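Local coordinates for poly-beta-hydroxybuterate polymerase (Cupriavidus necator, PDB 5T6O), which probably polymerises hydroxybutyryl groups from their coenzyme A thioesters into polyhydroxybutyrate, this chain being the catalytic domain of the class I synthase, at residues A[147-152]-A[243-248]; A[272-277]-A[299-304]. The protein carries 1 engineered substitution. All coordinates share one frame; numbering follows the deposited sequence.

Interaction 1: A[147-152]-A[243-248]; sequences TTLLDF and HTYLQN. With SO4 (sulfate ion), chain D.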
loop_
_atom_site.group_PDB
_atom_site.type_symbol
_atom_site.label_atom_id
_atom_site.label_comp_id
_atom_site.label_asym_id
_atom_site.label_seq_id
_atom_site.Cartn_x
_atom_site.Cartn_y
_atom_site.Cartn_z
ATOM N N THR A 147 0.953 13.799 -17.978
ATOM C CA THR A 147 0.001 13.169 -17.064
ATOM C C THR A 147 -1.015 12.320 -17.830
ATOM O O THR A 147 -2.230 12.443 -17.660
ATOM C CB THR A 147 -0.684 14.252 -16.222
ATOM O OG1 THR A 147 0.331 15.109 -15.705
ATOM C CG2 THR A 147 -1.443 13.671 -15.050
ATOM N N THR A 148 -0.506 11.438 -18.684
ATOM C CA THR A 148 -1.338 10.692 -19.627
ATOM C C THR A 148 -1.367 9.214 -19.266
ATOM O O THR A 148 -0.318 8.609 -19.035
ATOM C CB THR A 148 -0.799 10.869 -21.047
ATOM O OG1 THR A 148 -0.921 12.242 -21.425
ATOM C CG2 THR A 148 -1.532 9.961 -22.050
ATOM N N LEU A 149 -2.559 8.627 -19.235
ATOM C CA LEU A 149 -2.689 7.182 -19.110
ATOM C C LEU A 149 -2.725 6.561 -20.500
ATOM O O LEU A 149 -3.560 6.935 -21.332
ATOM C CB LEU A 149 -3.951 6.812 -18.330
ATOM C CG LEU A 149 -3.919 7.163 -16.843
ATOM C CD1 LEU A 149 -5.319 6.971 -16.215
ATOM C CD2 LEU A 149 -2.869 6.314 -16.125
ATOM N N LEU A 150 -1.798 5.643 -20.760
ATOM C CA LEU A 150 -1.890 4.714 -21.876
ATOM C C LEU A 150 -2.058 3.281 -21.394
ATOM O O LEU A 150 -2.911 2.534 -21.907
ATOM C CB LEU A 150 -0.641 4.824 -22.766
ATOM C CG LEU A 150 -0.373 6.188 -23.405
ATOM C CD1 LEU A 150 0.901 6.127 -24.253
ATOM C CD2 LEU A 150 -1.569 6.682 -24.230
ATOM N N ASP A 151 -1.264 2.886 -20.398
ATOM C CA ASP A 151 -1.442 1.628 -19.677
ATOM C C ASP A 151 -2.233 1.935 -18.414
ATOM O O ASP A 151 -1.765 2.679 -17.548
ATOM C CB ASP A 151 -0.082 1.003 -19.349
ATOM C CG ASP A 151 -0.187 -0.367 -18.690
ATOM O OD1 ASP A 151 -1.265 -0.746 -18.172
ATOM O OD2 ASP A 151 0.848 -1.065 -18.681
ATOM N N PHE A 152 -3.444 1.385 -18.318
ATOM C CA PHE A 152 -4.355 1.706 -17.230
ATOM C C PHE A 152 -4.309 0.670 -16.109
ATOM O O PHE A 152 -5.196 0.653 -15.246
ATOM C CB PHE A 152 -5.790 1.866 -17.776
ATOM C CG PHE A 152 -5.994 3.108 -18.634
ATOM C CD1 PHE A 152 -5.398 3.213 -19.888
ATOM C CD2 PHE A 152 -6.802 4.149 -18.199
ATOM C CE1 PHE A 152 -5.580 4.349 -20.677
ATOM C CE2 PHE A 152 -6.993 5.297 -18.983
ATOM C CZ PHE A 152 -6.387 5.391 -20.220
ATOM N N HIS A 243 -12.605 0.144 -22.553
ATOM C CA HIS A 243 -11.412 -0.332 -23.243
ATOM C C HIS A 243 -10.117 0.183 -22.630
ATOM O O HIS A 243 -9.038 -0.269 -23.033
ATOM C CB HIS A 243 -11.477 0.048 -24.728
ATOM C CG HIS A 243 -12.572 -0.659 -25.472
ATOM N ND1 HIS A 243 -12.555 -2.018 -25.699
ATOM C CD2 HIS A 243 -13.726 -0.201 -26.018
ATOM C CE1 HIS A 243 -13.645 -2.365 -26.362
ATOM N NE2 HIS A 243 -14.376 -1.281 -26.563
ATOM N N THR A 244 -10.194 1.106 -21.671
ATOM C CA THR A 244 -8.992 1.533 -20.965
ATOM C C THR A 244 -9.050 1.095 -19.501
ATOM O O THR A 244 -8.438 0.083 -19.136
ATOM C CB THR A 244 -8.779 3.053 -21.120
ATOM O OG1 THR A 244 -9.785 3.790 -20.413
ATOM C CG2 THR A 244 -8.829 3.448 -22.584
ATOM N N TYR A 245 -9.812 1.805 -18.662
ATOM C CA TYR A 245 -9.848 1.471 -17.240
ATOM C C TYR A 245 -10.211 0.010 -16.988
ATOM O O TYR A 245 -9.627 -0.635 -16.110
ATOM C CB TYR A 245 -10.833 2.379 -16.506
ATOM C CG TYR A 245 -10.309 3.770 -16.291
ATOM C CD1 TYR A 245 -9.523 4.076 -15.179
ATOM C CD2 TYR A 245 -10.595 4.784 -17.192
ATOM C CE1 TYR A 245 -9.045 5.355 -14.982
ATOM C CE2 TYR A 245 -10.115 6.058 -17.001
ATOM C CZ TYR A 245 -9.344 6.338 -15.896
ATOM O OH TYR A 245 -8.874 7.616 -15.709
ATOM N N LEU A 246 -11.178 -0.534 -17.735
ATOM C CA LEU A 246 -11.651 -1.870 -17.385
ATOM C C LEU A 246 -10.842 -2.981 -18.043
ATOM O O LEU A 246 -10.387 -3.907 -17.365
ATOM C CB LEU A 246 -13.130 -2.022 -17.751
ATOM C CG LEU A 246 -14.076 -1.548 -16.654
ATOM C CD1 LEU A 246 -15.507 -1.725 -17.106
ATOM C CD2 LEU A 246 -13.824 -2.338 -15.376
ATOM N N GLN A 247 -10.668 -2.919 -19.358
ATOM C CA GLN A 247 -10.036 -4.000 -20.094
ATOM C C GLN A 247 -8.618 -3.681 -20.532
ATOM O O GLN A 247 -7.906 -4.594 -20.964
ATOM C CB GLN A 247 -10.895 -4.369 -21.309
ATOM C CG GLN A 247 -12.239 -4.939 -20.867
ATOM C CD GLN A 247 -13.202 -5.178 -22.011
ATOM O OE1 GLN A 247 -12.900 -4.902 -23.174
ATOM N NE2 GLN A 247 -14.376 -5.697 -21.680
ATOM N N ASN A 248 -8.193 -2.421 -20.428
ATOM C CA ASN A 248 -6.793 -2.021 -20.605
ATOM C C ASN A 248 -6.210 -2.564 -21.909
ATOM O O ASN A 248 -5.177 -3.240 -21.930
ATOM C CB ASN A 248 -5.947 -2.472 -19.408
ATOM C CG ASN A 248 -4.614 -1.749 -19.345
ATOM O OD1 ASN A 248 -4.469 -0.646 -19.886
ATOM N ND2 ASN A 248 -3.637 -2.363 -18.687
HETATM S S SO4 D . -17.643 -1.058 -28.267
HETATM O O1 SO4 D . -16.876 -1.596 -29.387
HETATM O O2 SO4 D . -17.173 -1.700 -27.035
HETATM O O3 SO4 D . -19.075 -1.297 -28.447
HETATM O O4 SO4 D . -17.472 0.395 -28.208
HETATM O O HOH W 1 -4.626 0.399 -22.423
#
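The ring of Phe-152 is clamped between Thr-244 and a neighbour in its own segment. Thr-244 CB sits over the centre of one face, 3.3 Å from the Phe-152 ring centroid, a CH-pi contact; Leu-149 CB lies against the opposite face, toward the rim. The ring edge in turn points into the face of Tyr-245, a T-shaped pair with centroids of the Phe-152 and Tyr-245 rings 5.0 Å apart and planes at 70°. Beyond it, Leu-149 CD1 touches Tyr-245 OH at 3.6 Å.

The Asn-248 amide fixes the backbone beside this cluster. Its OD1 accepts from Phe-152 N at 2.8 Å, the donor lying above the carbonyl plane, while ND2 donates to Asp-151 OD1 at 2.9 Å, within its own amide plane. Asp-151 OD1 also accepts from Ala-153 N. A water donates to both Leu-150 O and Asn-248 OD1. Asn-248 is the first residue past the helix to leave helical angles (phi 51°); with CG anti to the backbone N (chi1 -163°), its amide is carried out to Asp-151 and Phe-152.

The contact thus seats the C-terminal end of helix 234-246 on the loop leaving strand 140-146; in that loop Leu-149 O is hydrogen-bonded to Thr-123 OG1 and the Leu-150 side chain packs on Ser-126, both of helix 120-134.

Interaction 2: A[272-277]-A[299-304]; sequences TYIYGS and LRFVLG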
loop_
_atom_site.group_PDB
_atom_site.type_symbol
_atom_site.label_atom_id
_atom_site.label_comp_id
_atom_site.label_asym_id
_atom_site.label_seq_id
_atom_site.Cartn_x
_atom_site.Cartn_y
_atom_site.Cartn_z
ATOM N N THR A 272 9.519 11.423 -27.798
ATOM C CA THR A 272 8.368 11.585 -26.915
ATOM C C THR A 272 8.822 11.957 -25.511
ATOM O O THR A 272 9.664 11.266 -24.926
ATOM C CB THR A 272 7.526 10.306 -26.866
ATOM O OG1 THR A 272 7.092 9.975 -28.192
ATOM C CG2 THR A 272 6.313 10.498 -25.941
ATOM N N TYR A 273 8.252 13.046 -24.982
ATOM C CA TYR A 273 8.495 13.518 -23.621
ATOM C C TYR A 273 7.317 13.103 -22.750
ATOM O O TYR A 273 6.172 13.464 -23.047
ATOM C CB TYR A 273 8.651 15.036 -23.612
ATOM C CG TYR A 273 9.148 15.688 -22.332
ATOM C CD1 TYR A 273 8.274 15.997 -21.279
ATOM C CD2 TYR A 273 10.473 16.086 -22.219
ATOM C CE1 TYR A 273 8.734 16.637 -20.116
ATOM C CE2 TYR A 273 10.937 16.722 -21.074
ATOM C CZ TYR A 273 10.064 17.004 -20.035
ATOM O OH TYR A 273 10.551 17.640 -18.911
ATOM N N ILE A 274 7.595 12.351 -21.689
ATOM C CA ILE A 274 6.570 11.729 -20.856
ATOM C C ILE A 274 6.702 12.293 -19.453
ATOM O O ILE A 274 7.768 12.173 -18.833
ATOM C CB ILE A 274 6.697 10.195 -20.832
ATOM C CG1 ILE A 274 6.718 9.641 -22.260
ATOM C CG2 ILE A 274 5.521 9.595 -20.048
ATOM C CD1 ILE A 274 7.260 8.204 -22.373
ATOM N N TYR A 275 5.633 12.918 -18.959
ATOM C CA TYR A 275 5.666 13.624 -17.687
ATOM C C TYR A 275 4.631 13.030 -16.735
ATOM O O TYR A 275 3.502 12.729 -17.132
ATOM C CB TYR A 275 5.404 15.155 -17.857
ATOM C CG TYR A 275 5.201 15.769 -16.505
ATOM C CD1 TYR A 275 6.290 16.158 -15.733
ATOM C CD2 TYR A 275 3.925 15.877 -15.949
ATOM C CE1 TYR A 275 6.113 16.649 -14.457
ATOM C CE2 TYR A 275 3.750 16.366 -14.673
ATOM C CZ TYR A 275 4.846 16.737 -13.936
ATOM O OH TYR A 275 4.659 17.198 -12.661
ATOM N N GLY A 276 4.997 12.907 -15.465
ATOM C CA GLY A 276 4.026 12.592 -14.432
ATOM C C GLY A 276 4.379 13.311 -13.145
ATOM O O GLY A 276 5.496 13.800 -12.975
ATOM N N SER A 277 3.408 13.365 -12.228
ATOM C CA SER A 277 3.587 14.019 -10.935
ATOM C C SER A 277 3.586 12.988 -9.804
ATOM O O SER A 277 2.757 12.070 -9.781
ATOM C CB SER A 277 2.491 15.062 -10.691
ATOM O OG SER A 277 2.552 16.115 -11.647
ATOM N N LEU A 299 12.768 8.332 -25.893
ATOM C CA LEU A 299 11.845 8.726 -24.841
ATOM C C LEU A 299 12.602 9.440 -23.732
ATOM O O LEU A 299 13.760 9.127 -23.447
ATOM C CB LEU A 299 11.115 7.515 -24.252
ATOM C CG LEU A 299 10.525 6.542 -25.265
ATOM C CD1 LEU A 299 9.811 5.390 -24.535
ATOM C CD2 LEU A 299 9.573 7.286 -26.193
ATOM N N ARG A 300 11.933 10.403 -23.114
ATOM C CA ARG A 300 12.411 11.063 -21.906
ATOM C C ARG A 300 11.290 11.002 -20.887
ATOM O O ARG A 300 10.135 11.290 -21.223
ATOM C CB ARG A 300 12.803 12.517 -22.184
ATOM C CG ARG A 300 13.271 13.290 -20.947
ATOM C CD ARG A 300 14.050 14.539 -21.358
ATOM N NE ARG A 300 14.602 15.272 -20.214
ATOM C CZ ARG A 300 15.704 14.924 -19.560
ATOM N NH1 ARG A 300 16.385 13.843 -19.922
ATOM N NH2 ARG A 300 16.131 15.659 -18.541
ATOM N N PHE A 301 11.604 10.587 -19.660
ATOM C CA PHE A 301 10.610 10.602 -18.591
ATOM C C PHE A 301 11.055 11.570 -17.504
ATOM O O PHE A 301 12.213 11.532 -17.072
ATOM C CB PHE A 301 10.378 9.222 -17.975
ATOM C CG PHE A 301 9.244 9.216 -16.984
ATOM C CD1 PHE A 301 7.940 9.020 -17.416
ATOM C CD2 PHE A 301 9.478 9.447 -15.636
ATOM C CE1 PHE A 301 6.893 9.042 -16.512
ATOM C CE2 PHE A 301 8.438 9.469 -14.723
ATOM C CZ PHE A 301 7.141 9.267 -15.167
ATOM N N VAL A 302 10.135 12.422 -17.058
ATOM C CA VAL A 302 10.431 13.424 -16.041
ATOM C C VAL A 302 9.310 13.400 -15.014
ATOM O O VAL A 302 8.129 13.365 -15.375
ATOM C CB VAL A 302 10.607 14.827 -16.654
ATOM C CG1 VAL A 302 10.753 15.875 -15.559
ATOM C CG2 VAL A 302 11.817 14.843 -17.585
ATOM N N LEU A 303 9.684 13.378 -13.739
ATOM C CA LEU A 303 8.757 13.301 -12.618
ATOM C C LEU A 303 8.757 14.639 -11.890
ATOM O O LEU A 303 9.807 15.078 -11.412
ATOM C CB LEU A 303 9.185 12.186 -11.663
ATOM C CG LEU A 303 8.307 11.859 -10.458
ATOM C CD1 LEU A 303 6.937 11.429 -10.936
ATOM C CD2 LEU A 303 8.977 10.743 -9.641
ATOM N N GLY A 304 7.596 15.282 -11.812
ATOM C CA GLY A 304 7.455 16.493 -11.026
ATOM C C GLY A 304 6.968 16.170 -9.626
ATOM O O GLY A 304 6.269 15.195 -9.411
#
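Ile-274 and Phe-301 are register partners on one face of the sheet, in the middle of two neighbouring parallel strands, with Ile-274 CG2 3.6 Å from Phe-301 CD1 and the two side chains crossing at about a right angle. The register is unbroken from Thr-272 with Leu-299 to Ser-277 with Gly-304. Five backbone hydrogen bonds alternate in direction, from Arg-300 N to Thr-272 O through to Gly-304 N to Gly-276 O, the latter 2.8 Å long. The strand axes lie 4.7 Å apart and 21° from parallel.

Packing is tight in the middle and toward the C-terminal end. Tyr-275, its CG anti to the backbone N (chi1 170°), swings its ring along the partner strand until Tyr-275 OH comes 3.3 Å from Gly-304 CA. The absence of a side chain on Gly-304 leaves that space to the hydroxyl, which donates to Ser-277 OG at 2.6 Å. On the same sheet face, Tyr-273 OH meets Val-302 CG2 at 3.3 Å.

The N-terminal end is more open, for Leu-299 and Arg-300 are partly exposed. The extended Arg-300 runs alongside Tyr-273, Arg-300 CD reaching Tyr-273 CE2 at 3.8 Å, with guanidinium and ring planes 51° apart. Salt bridges to Asp-350 and Asp-327 anchor the guanidinium, and Asp-350 also binds Tyr-273 OH, tying both side chains to one carboxylate.

The connection between the strands carries the short helix 285-289, making a beta-alpha-beta unit in the central sheet of the alpha/beta hydrolase fold.

After the earlier strands of the sheet, the chain runs through strand 140-146 into 147-152, makes a 90-residue excursion, about a third of it helix, and returns at 243-248, where interaction 1 closes that long loop. Only then does it enter strand 272-277, and after a further 21 residues strand 299-304 closes interaction 2. The two loops follow in series, neither enclosing nor crossing the other. Their centres are about 17 Å apart, yet they meet directly: Thr-147 N lies 2.9 Å from Tyr-275 O, a probable hydrogen bond that carries the pairing of strands 140-146 and 272-277 onward. Interaction 2 thus lies within the central sheet, whereas interaction 1 fastens helix 234-246 to the loop emerging from it.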